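Local coordinates for uncharacterized protein YjgB (Bacillus subtilis, PDB 4YGT) that is of unknown function but is probably a secreted lipoprotein of the DUF4309 family, in the PepSY clan, at residues Leu39-Phe53 with Tyr78-Ile91. Sequence-based numbering, arbitrary orientation.
Sequences LTINKSTKGDVHAAF and YGFSYHKDMTISEI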
loop_
_atom_site.group_PDB
_atom_site.type_symbol
_atom_site.label_atom_id
_atom_site.label_comp_id
_atom_site.label_asym_id
_atom_site.label_seq_id
_atom_site.Cartn_x
_atom_site.Cartn_y
_atom_site.Cartn_z
ATOM N N LEU A 39 12.257 -3.736 -0.715
ATOM C CA LEU A 39 12.290 -2.523 0.093
ATOM C C LEU A 39 11.537 -2.836 1.385
ATOM O O LEU A 39 10.310 -2.850 1.396
ATOM C CB LEU A 39 11.696 -1.325 -0.677
ATOM C CG LEU A 39 12.461 -0.880 -1.927
ATOM C CD1 LEU A 39 11.630 0.084 -2.744
ATOM C CD2 LEU A 39 13.794 -0.265 -1.557
ATOM N N THR A 40 12.274 -3.128 2.455
ATOM C CA THR A 40 11.741 -3.613 3.729
ATOM C C THR A 40 11.511 -2.516 4.777
ATOM O O THR A 40 12.415 -1.728 5.087
ATOM C CB THR A 40 12.675 -4.698 4.298
ATOM O OG1 THR A 40 13.042 -5.557 3.235
ATOM C CG2 THR A 40 12.033 -5.550 5.425
ATOM N N ILE A 41 10.324 -2.554 5.400
ATOM C CA ILE A 41 9.967 -1.659 6.510
ATOM C C ILE A 41 11.016 -1.812 7.628
ATOM O O ILE A 41 11.449 -2.930 7.898
ATOM C CB ILE A 41 8.512 -1.947 6.995
ATOM C CG1 ILE A 41 7.525 -1.255 6.032
ATOM C CG2 ILE A 41 8.262 -1.470 8.457
ATOM C CD1 ILE A 41 6.362 -1.941 5.844
ATOM N N ASN A 42 11.496 -0.667 8.180
ATOM C CA ASN A 42 12.461 -0.540 9.282
ATOM C C ASN A 42 13.868 -1.075 8.919
ATOM O O ASN A 42 14.727 -1.169 9.801
ATOM C CB ASN A 42 11.922 -1.263 10.543
ATOM C CG ASN A 42 12.270 -0.643 11.873
ATOM O OD1 ASN A 42 12.939 0.398 11.981
ATOM N ND2 ASN A 42 11.817 -1.294 12.930
ATOM N N LYS A 43 14.105 -1.411 7.634
ATOM C CA LYS A 43 15.377 -1.973 7.189
ATOM C C LYS A 43 15.906 -1.208 5.964
ATOM O O LYS A 43 17.030 -0.717 6.011
ATOM C CB LYS A 43 15.203 -3.472 6.894
ATOM C CG LYS A 43 16.474 -4.309 6.949
ATOM C CD LYS A 43 16.199 -5.812 6.682
ATOM C CE LYS A 43 15.475 -6.555 7.803
ATOM N NZ LYS A 43 16.323 -6.740 9.017
ATOM N N SER A 44 15.114 -1.090 4.888
ATOM C CA SER A 44 15.544 -0.348 3.702
ATOM C C SER A 44 15.417 1.145 3.989
ATOM O O SER A 44 14.584 1.544 4.821
ATOM C CB SER A 44 14.728 -0.746 2.479
ATOM O OG SER A 44 14.894 -2.130 2.222
ATOM N N THR A 45 16.239 1.966 3.314
ATOM C CA THR A 45 16.291 3.412 3.548
ATOM C C THR A 45 15.599 4.245 2.475
ATOM O O THR A 45 15.170 3.692 1.467
ATOM C CB THR A 45 17.753 3.866 3.598
ATOM O OG1 THR A 45 18.363 3.582 2.335
ATOM C CG2 THR A 45 18.530 3.245 4.734
ATOM N N LYS A 46 15.569 5.598 2.674
ATOM C CA LYS A 46 15.107 6.619 1.720
ATOM C C LYS A 46 15.997 6.520 0.464
ATOM O O LYS A 46 15.501 6.565 -0.660
ATOM C CB LYS A 46 15.198 8.017 2.380
ATOM C CG LYS A 46 14.771 9.195 1.514
ATOM C CD LYS A 46 14.653 10.460 2.367
ATOM C CE LYS A 46 13.829 11.566 1.756
ATOM N NZ LYS A 46 13.581 12.666 2.733
ATOM N N GLY A 47 17.300 6.321 0.705
ATOM C CA GLY A 47 18.329 6.140 -0.308
ATOM C C GLY A 47 18.063 4.950 -1.207
ATOM O O GLY A 47 18.256 5.060 -2.417
ATOM N N ASP A 48 17.608 3.812 -0.634
ATOM C CA ASP A 48 17.282 2.605 -1.405
ATOM C C ASP A 48 16.041 2.839 -2.263
ATOM O O ASP A 48 15.964 2.340 -3.379
ATOM C CB ASP A 48 17.049 1.383 -0.483
ATOM C CG ASP A 48 18.237 0.900 0.343
ATOM O OD1 ASP A 48 19.389 1.032 -0.130
ATOM O OD2 ASP A 48 18.009 0.339 1.442
ATOM N N VAL A 49 15.050 3.553 -1.718
ATOM C CA VAL A 49 13.793 3.884 -2.404
ATOM C C VAL A 49 14.125 4.730 -3.648
ATOM O O VAL A 49 13.657 4.442 -4.751
ATOM C CB VAL A 49 12.787 4.595 -1.442
ATOM C CG1 VAL A 49 11.580 5.139 -2.194
ATOM C CG2 VAL A 49 12.346 3.660 -0.317
ATOM N N HIS A 50 14.952 5.753 -3.458
ATOM C CA HIS A 50 15.386 6.651 -4.512
ATOM C C HIS A 50 16.230 5.918 -5.533
ATOM O O HIS A 50 16.095 6.176 -6.725
ATOM C CB HIS A 50 16.144 7.841 -3.908
ATOM C CG HIS A 50 15.233 8.858 -3.304
ATOM N ND1 HIS A 50 15.373 10.200 -3.583
ATOM C CD2 HIS A 50 14.163 8.692 -2.489
ATOM C CE1 HIS A 50 14.402 10.808 -2.916
ATOM N NE2 HIS A 50 13.654 9.941 -2.241
ATOM N N ALA A 51 17.056 4.966 -5.080
ATOM C CA ALA A 51 17.862 4.123 -5.960
ATOM C C ALA A 51 16.936 3.288 -6.869
ATOM O O ALA A 51 17.150 3.228 -8.074
ATOM C CB ALA A 51 18.778 3.217 -5.132
ATOM N N ALA A 52 15.870 2.729 -6.304
ATOM C CA ALA A 52 14.921 1.896 -7.029
ATOM C C ALA A 52 13.964 2.675 -7.937
ATOM O O ALA A 52 13.780 2.273 -9.077
ATOM C CB ALA A 52 14.111 1.058 -6.048
ATOM N N PHE A 53 13.345 3.740 -7.431
ATOM C CA PHE A 53 12.292 4.493 -8.099
ATOM C C PHE A 53 12.696 5.817 -8.725
ATOM O O PHE A 53 11.900 6.378 -9.483
ATOM C CB PHE A 53 11.184 4.783 -7.085
ATOM C CG PHE A 53 10.293 3.617 -6.741
ATOM C CD1 PHE A 53 10.660 2.705 -5.756
ATOM C CD2 PHE A 53 9.087 3.427 -7.400
ATOM C CE1 PHE A 53 9.834 1.625 -5.437
ATOM C CE2 PHE A 53 8.258 2.348 -7.076
ATOM C CZ PHE A 53 8.640 1.452 -6.097
ATOM N N TYR A 78 3.161 4.699 -5.667
ATOM C CA TYR A 78 3.651 4.348 -4.328
ATOM C C TYR A 78 3.976 5.563 -3.540
ATOM O O TYR A 78 4.337 6.586 -4.103
ATOM C CB TYR A 78 4.917 3.469 -4.313
ATOM C CG TYR A 78 4.743 2.074 -4.830
ATOM C CD1 TYR A 78 4.332 1.039 -3.992
ATOM C CD2 TYR A 78 5.029 1.771 -6.148
ATOM C CE1 TYR A 78 4.190 -0.263 -4.478
ATOM C CE2 TYR A 78 4.916 0.483 -6.634
ATOM C CZ TYR A 78 4.471 -0.521 -5.814
ATOM O OH TYR A 78 4.367 -1.742 -6.423
ATOM N N GLY A 79 3.950 5.386 -2.227
ATOM C CA GLY A 79 4.331 6.371 -1.238
ATOM C C GLY A 79 5.204 5.692 -0.206
ATOM O O GLY A 79 4.950 4.554 0.181
ATOM N N PHE A 80 6.267 6.365 0.208
ATOM C CA PHE A 80 7.160 5.880 1.249
ATOM C C PHE A 80 7.353 6.950 2.300
ATOM O O PHE A 80 7.720 8.066 1.975
ATOM C CB PHE A 80 8.516 5.481 0.658
ATOM C CG PHE A 80 8.430 4.370 -0.358
ATOM C CD1 PHE A 80 8.166 4.649 -1.699
ATOM C CD2 PHE A 80 8.605 3.045 0.022
ATOM C CE1 PHE A 80 8.088 3.624 -2.637
ATOM C CE2 PHE A 80 8.518 2.021 -0.919
ATOM C CZ PHE A 80 8.260 2.319 -2.240
ATOM N N SER A 81 7.071 6.628 3.549
ATOM C CA SER A 81 7.372 7.498 4.687
ATOM C C SER A 81 8.551 6.844 5.422
ATOM O O SER A 81 8.779 5.639 5.269
ATOM C CB SER A 81 6.153 7.701 5.581
ATOM O OG SER A 81 5.838 6.528 6.309
ATOM N N TYR A 82 9.322 7.628 6.169
ATOM C CA TYR A 82 10.519 7.137 6.853
ATOM C C TYR A 82 10.568 7.494 8.340
ATOM O O TYR A 82 9.995 8.505 8.755
ATOM C CB TYR A 82 11.754 7.731 6.164
ATOM C CG TYR A 82 11.708 7.632 4.651
ATOM C CD1 TYR A 82 11.902 6.412 4.004
ATOM C CD2 TYR A 82 11.433 8.754 3.866
ATOM C CE1 TYR A 82 11.813 6.306 2.617
ATOM C CE2 TYR A 82 11.349 8.659 2.473
ATOM C CZ TYR A 82 11.565 7.438 1.851
ATOM O OH TYR A 82 11.518 7.328 0.479
ATOM N N HIS A 83 11.310 6.691 9.141
ATOM C CA HIS A 83 11.571 7.016 10.551
ATOM C C HIS A 83 12.658 8.108 10.587
ATOM O O HIS A 83 13.192 8.481 9.533
ATOM C CB HIS A 83 12.036 5.783 11.362
ATOM C CG HIS A 83 11.100 4.614 11.390
ATOM N ND1 HIS A 83 9.961 4.625 12.160
ATOM C CD2 HIS A 83 11.231 3.392 10.822
ATOM C CE1 HIS A 83 9.407 3.433 11.995
ATOM N NE2 HIS A 83 10.141 2.655 11.205
ATOM N N LYS A 84 13.016 8.586 11.790
ATOM C CA LYS A 84 14.070 9.578 11.979
ATOM C C LYS A 84 15.408 9.058 11.381
ATOM O O LYS A 84 16.077 9.795 10.650
ATOM C CB LYS A 84 14.209 9.899 13.483
ATOM C CG LYS A 84 14.749 11.289 13.795
ATOM C CD LYS A 84 14.770 11.552 15.313
ATOM C CE LYS A 84 15.335 12.908 15.678
ATOM N NZ LYS A 84 15.133 13.230 17.117
ATOM N N ASP A 85 15.722 7.754 11.615
ATOM C CA ASP A 85 16.930 7.033 11.168
ATOM C C ASP A 85 16.989 6.800 9.629
ATOM O O ASP A 85 17.959 6.215 9.143
ATOM C CB ASP A 85 17.063 5.683 11.921
ATOM C CG ASP A 85 16.078 4.564 11.584
ATOM O OD1 ASP A 85 15.201 4.777 10.699
ATOM O OD2 ASP A 85 16.204 3.463 12.176
HETATM N N MSE A 86 15.952 7.250 8.894
HETATM C CA MSE A 86 15.766 7.204 7.436
HETATM C C MSE A 86 15.381 5.815 6.894
HETATM O O MSE A 86 15.423 5.624 5.684
HETATM C CB MSE A 86 16.975 7.756 6.677
HETATM C CG MSE A 86 17.146 9.251 6.857
HETATM SE SE MSE A 86 18.716 9.904 5.927
HETATM C CE MSE A 86 17.961 10.017 4.087
ATOM N N THR A 87 14.941 4.878 7.754
ATOM C CA THR A 87 14.462 3.573 7.271
ATOM C C THR A 87 12.969 3.721 6.989
ATOM O O THR A 87 12.333 4.621 7.541
ATOM C CB THR A 87 14.773 2.421 8.247
ATOM O OG1 THR A 87 14.070 2.631 9.472
ATOM C CG2 THR A 87 16.257 2.246 8.502
ATOM N N ILE A 88 12.406 2.868 6.129
ATOM C CA ILE A 88 10.994 2.954 5.742
ATOM C C ILE A 88 10.049 2.705 6.956
ATOM O O ILE A 88 10.121 1.667 7.618
ATOM C CB ILE A 88 10.688 1.987 4.565
ATOM C CG1 ILE A 88 11.593 2.276 3.318
ATOM C CG2 ILE A 88 9.193 1.996 4.201
ATOM C CD1 ILE A 88 11.446 1.220 2.171
ATOM N N SER A 89 9.142 3.661 7.224
ATOM C CA SER A 89 8.166 3.473 8.302
ATOM C C SER A 89 6.846 2.964 7.741
ATOM O O SER A 89 6.160 2.228 8.439
ATOM C CB SER A 89 7.955 4.744 9.120
ATOM O OG SER A 89 7.725 5.886 8.320
ATOM N N GLU A 90 6.500 3.306 6.469
ATOM C CA GLU A 90 5.242 2.872 5.858
ATOM C C GLU A 90 5.327 2.864 4.355
ATOM O O GLU A 90 5.986 3.728 3.759
ATOM C CB GLU A 90 4.095 3.794 6.322
ATOM C CG GLU A 90 2.693 3.408 5.868
ATOM C CD GLU A 90 1.565 4.241 6.443
ATOM O OE1 GLU A 90 1.749 4.859 7.517
ATOM O OE2 GLU A 90 0.477 4.246 5.827
ATOM N N ILE A 91 4.666 1.873 3.733
ATOM C CA ILE A 91 4.589 1.798 2.264
ATOM C C ILE A 91 3.115 1.948 1.917
ATOM O O ILE A 91 2.270 1.345 2.570
ATOM C CB ILE A 91 5.243 0.519 1.624
ATOM C CG1 ILE A 91 6.692 0.315 2.132
ATOM C CG2 ILE A 91 5.207 0.589 0.081
ATOM C CD1 ILE A 91 7.368 -1.031 1.789
#
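Lys-46 lays its aliphatic chain across one face of the Tyr-82 ring, CB sitting 3.7 Å from the ring centroid in a CH-pi contact, while the backbone of Phe-80 lies off-centre on the opposite face and Val-49 CG2 meets the edge. A long extended residue suits this place because CG, anti to the backbone N (chi1 179°), carries the methylenes over the ring, and CD goes on to meet CE of selenomethionine Met-86. Val-49 CG1 lies over one face of the Phe-80 ring, offset toward the rim, 3.5 Å from Phe-80 CD1. Farther along, Phe-53 points its edge at the face of Tyr-78 in an offset edge-to-face pair, planes 68° apart; Phe-80 CE1 lies over one face of Phe-53, toward the rim, and Leu-39 CD1 at its edge. Helix 46-53 thus packs on the hairpin of strands 77-82 and 88-95, part of an antiparallel sheet, running nearly antiparallel to strand 78-82 (160°). The connection into the helix is held by backbone bonds: Asn-42 N to Ile-88 O (2.8 Å), Ile-88 N to Ser-44 O (2.9 Å) and Lys-46 N to Met-86 O (3.0 Å). Beta-branched Val-49 can spare its second methyl, CG2, for Ile-88 CD1 at 3.6 Å. Tyr-82 OH and His-50 NE2 both bond Asp-67, so a phenylalanine replacing Tyr-82 would probably leave that carboxylate with one partner fewer. Thr-45, the N-cap, has a short hydroxyl suited to accepting from Asp-48 N (OG1 to N, 3.1 Å), and Asp-48 OD2 accepts from Thr-45 N, completing a capping box.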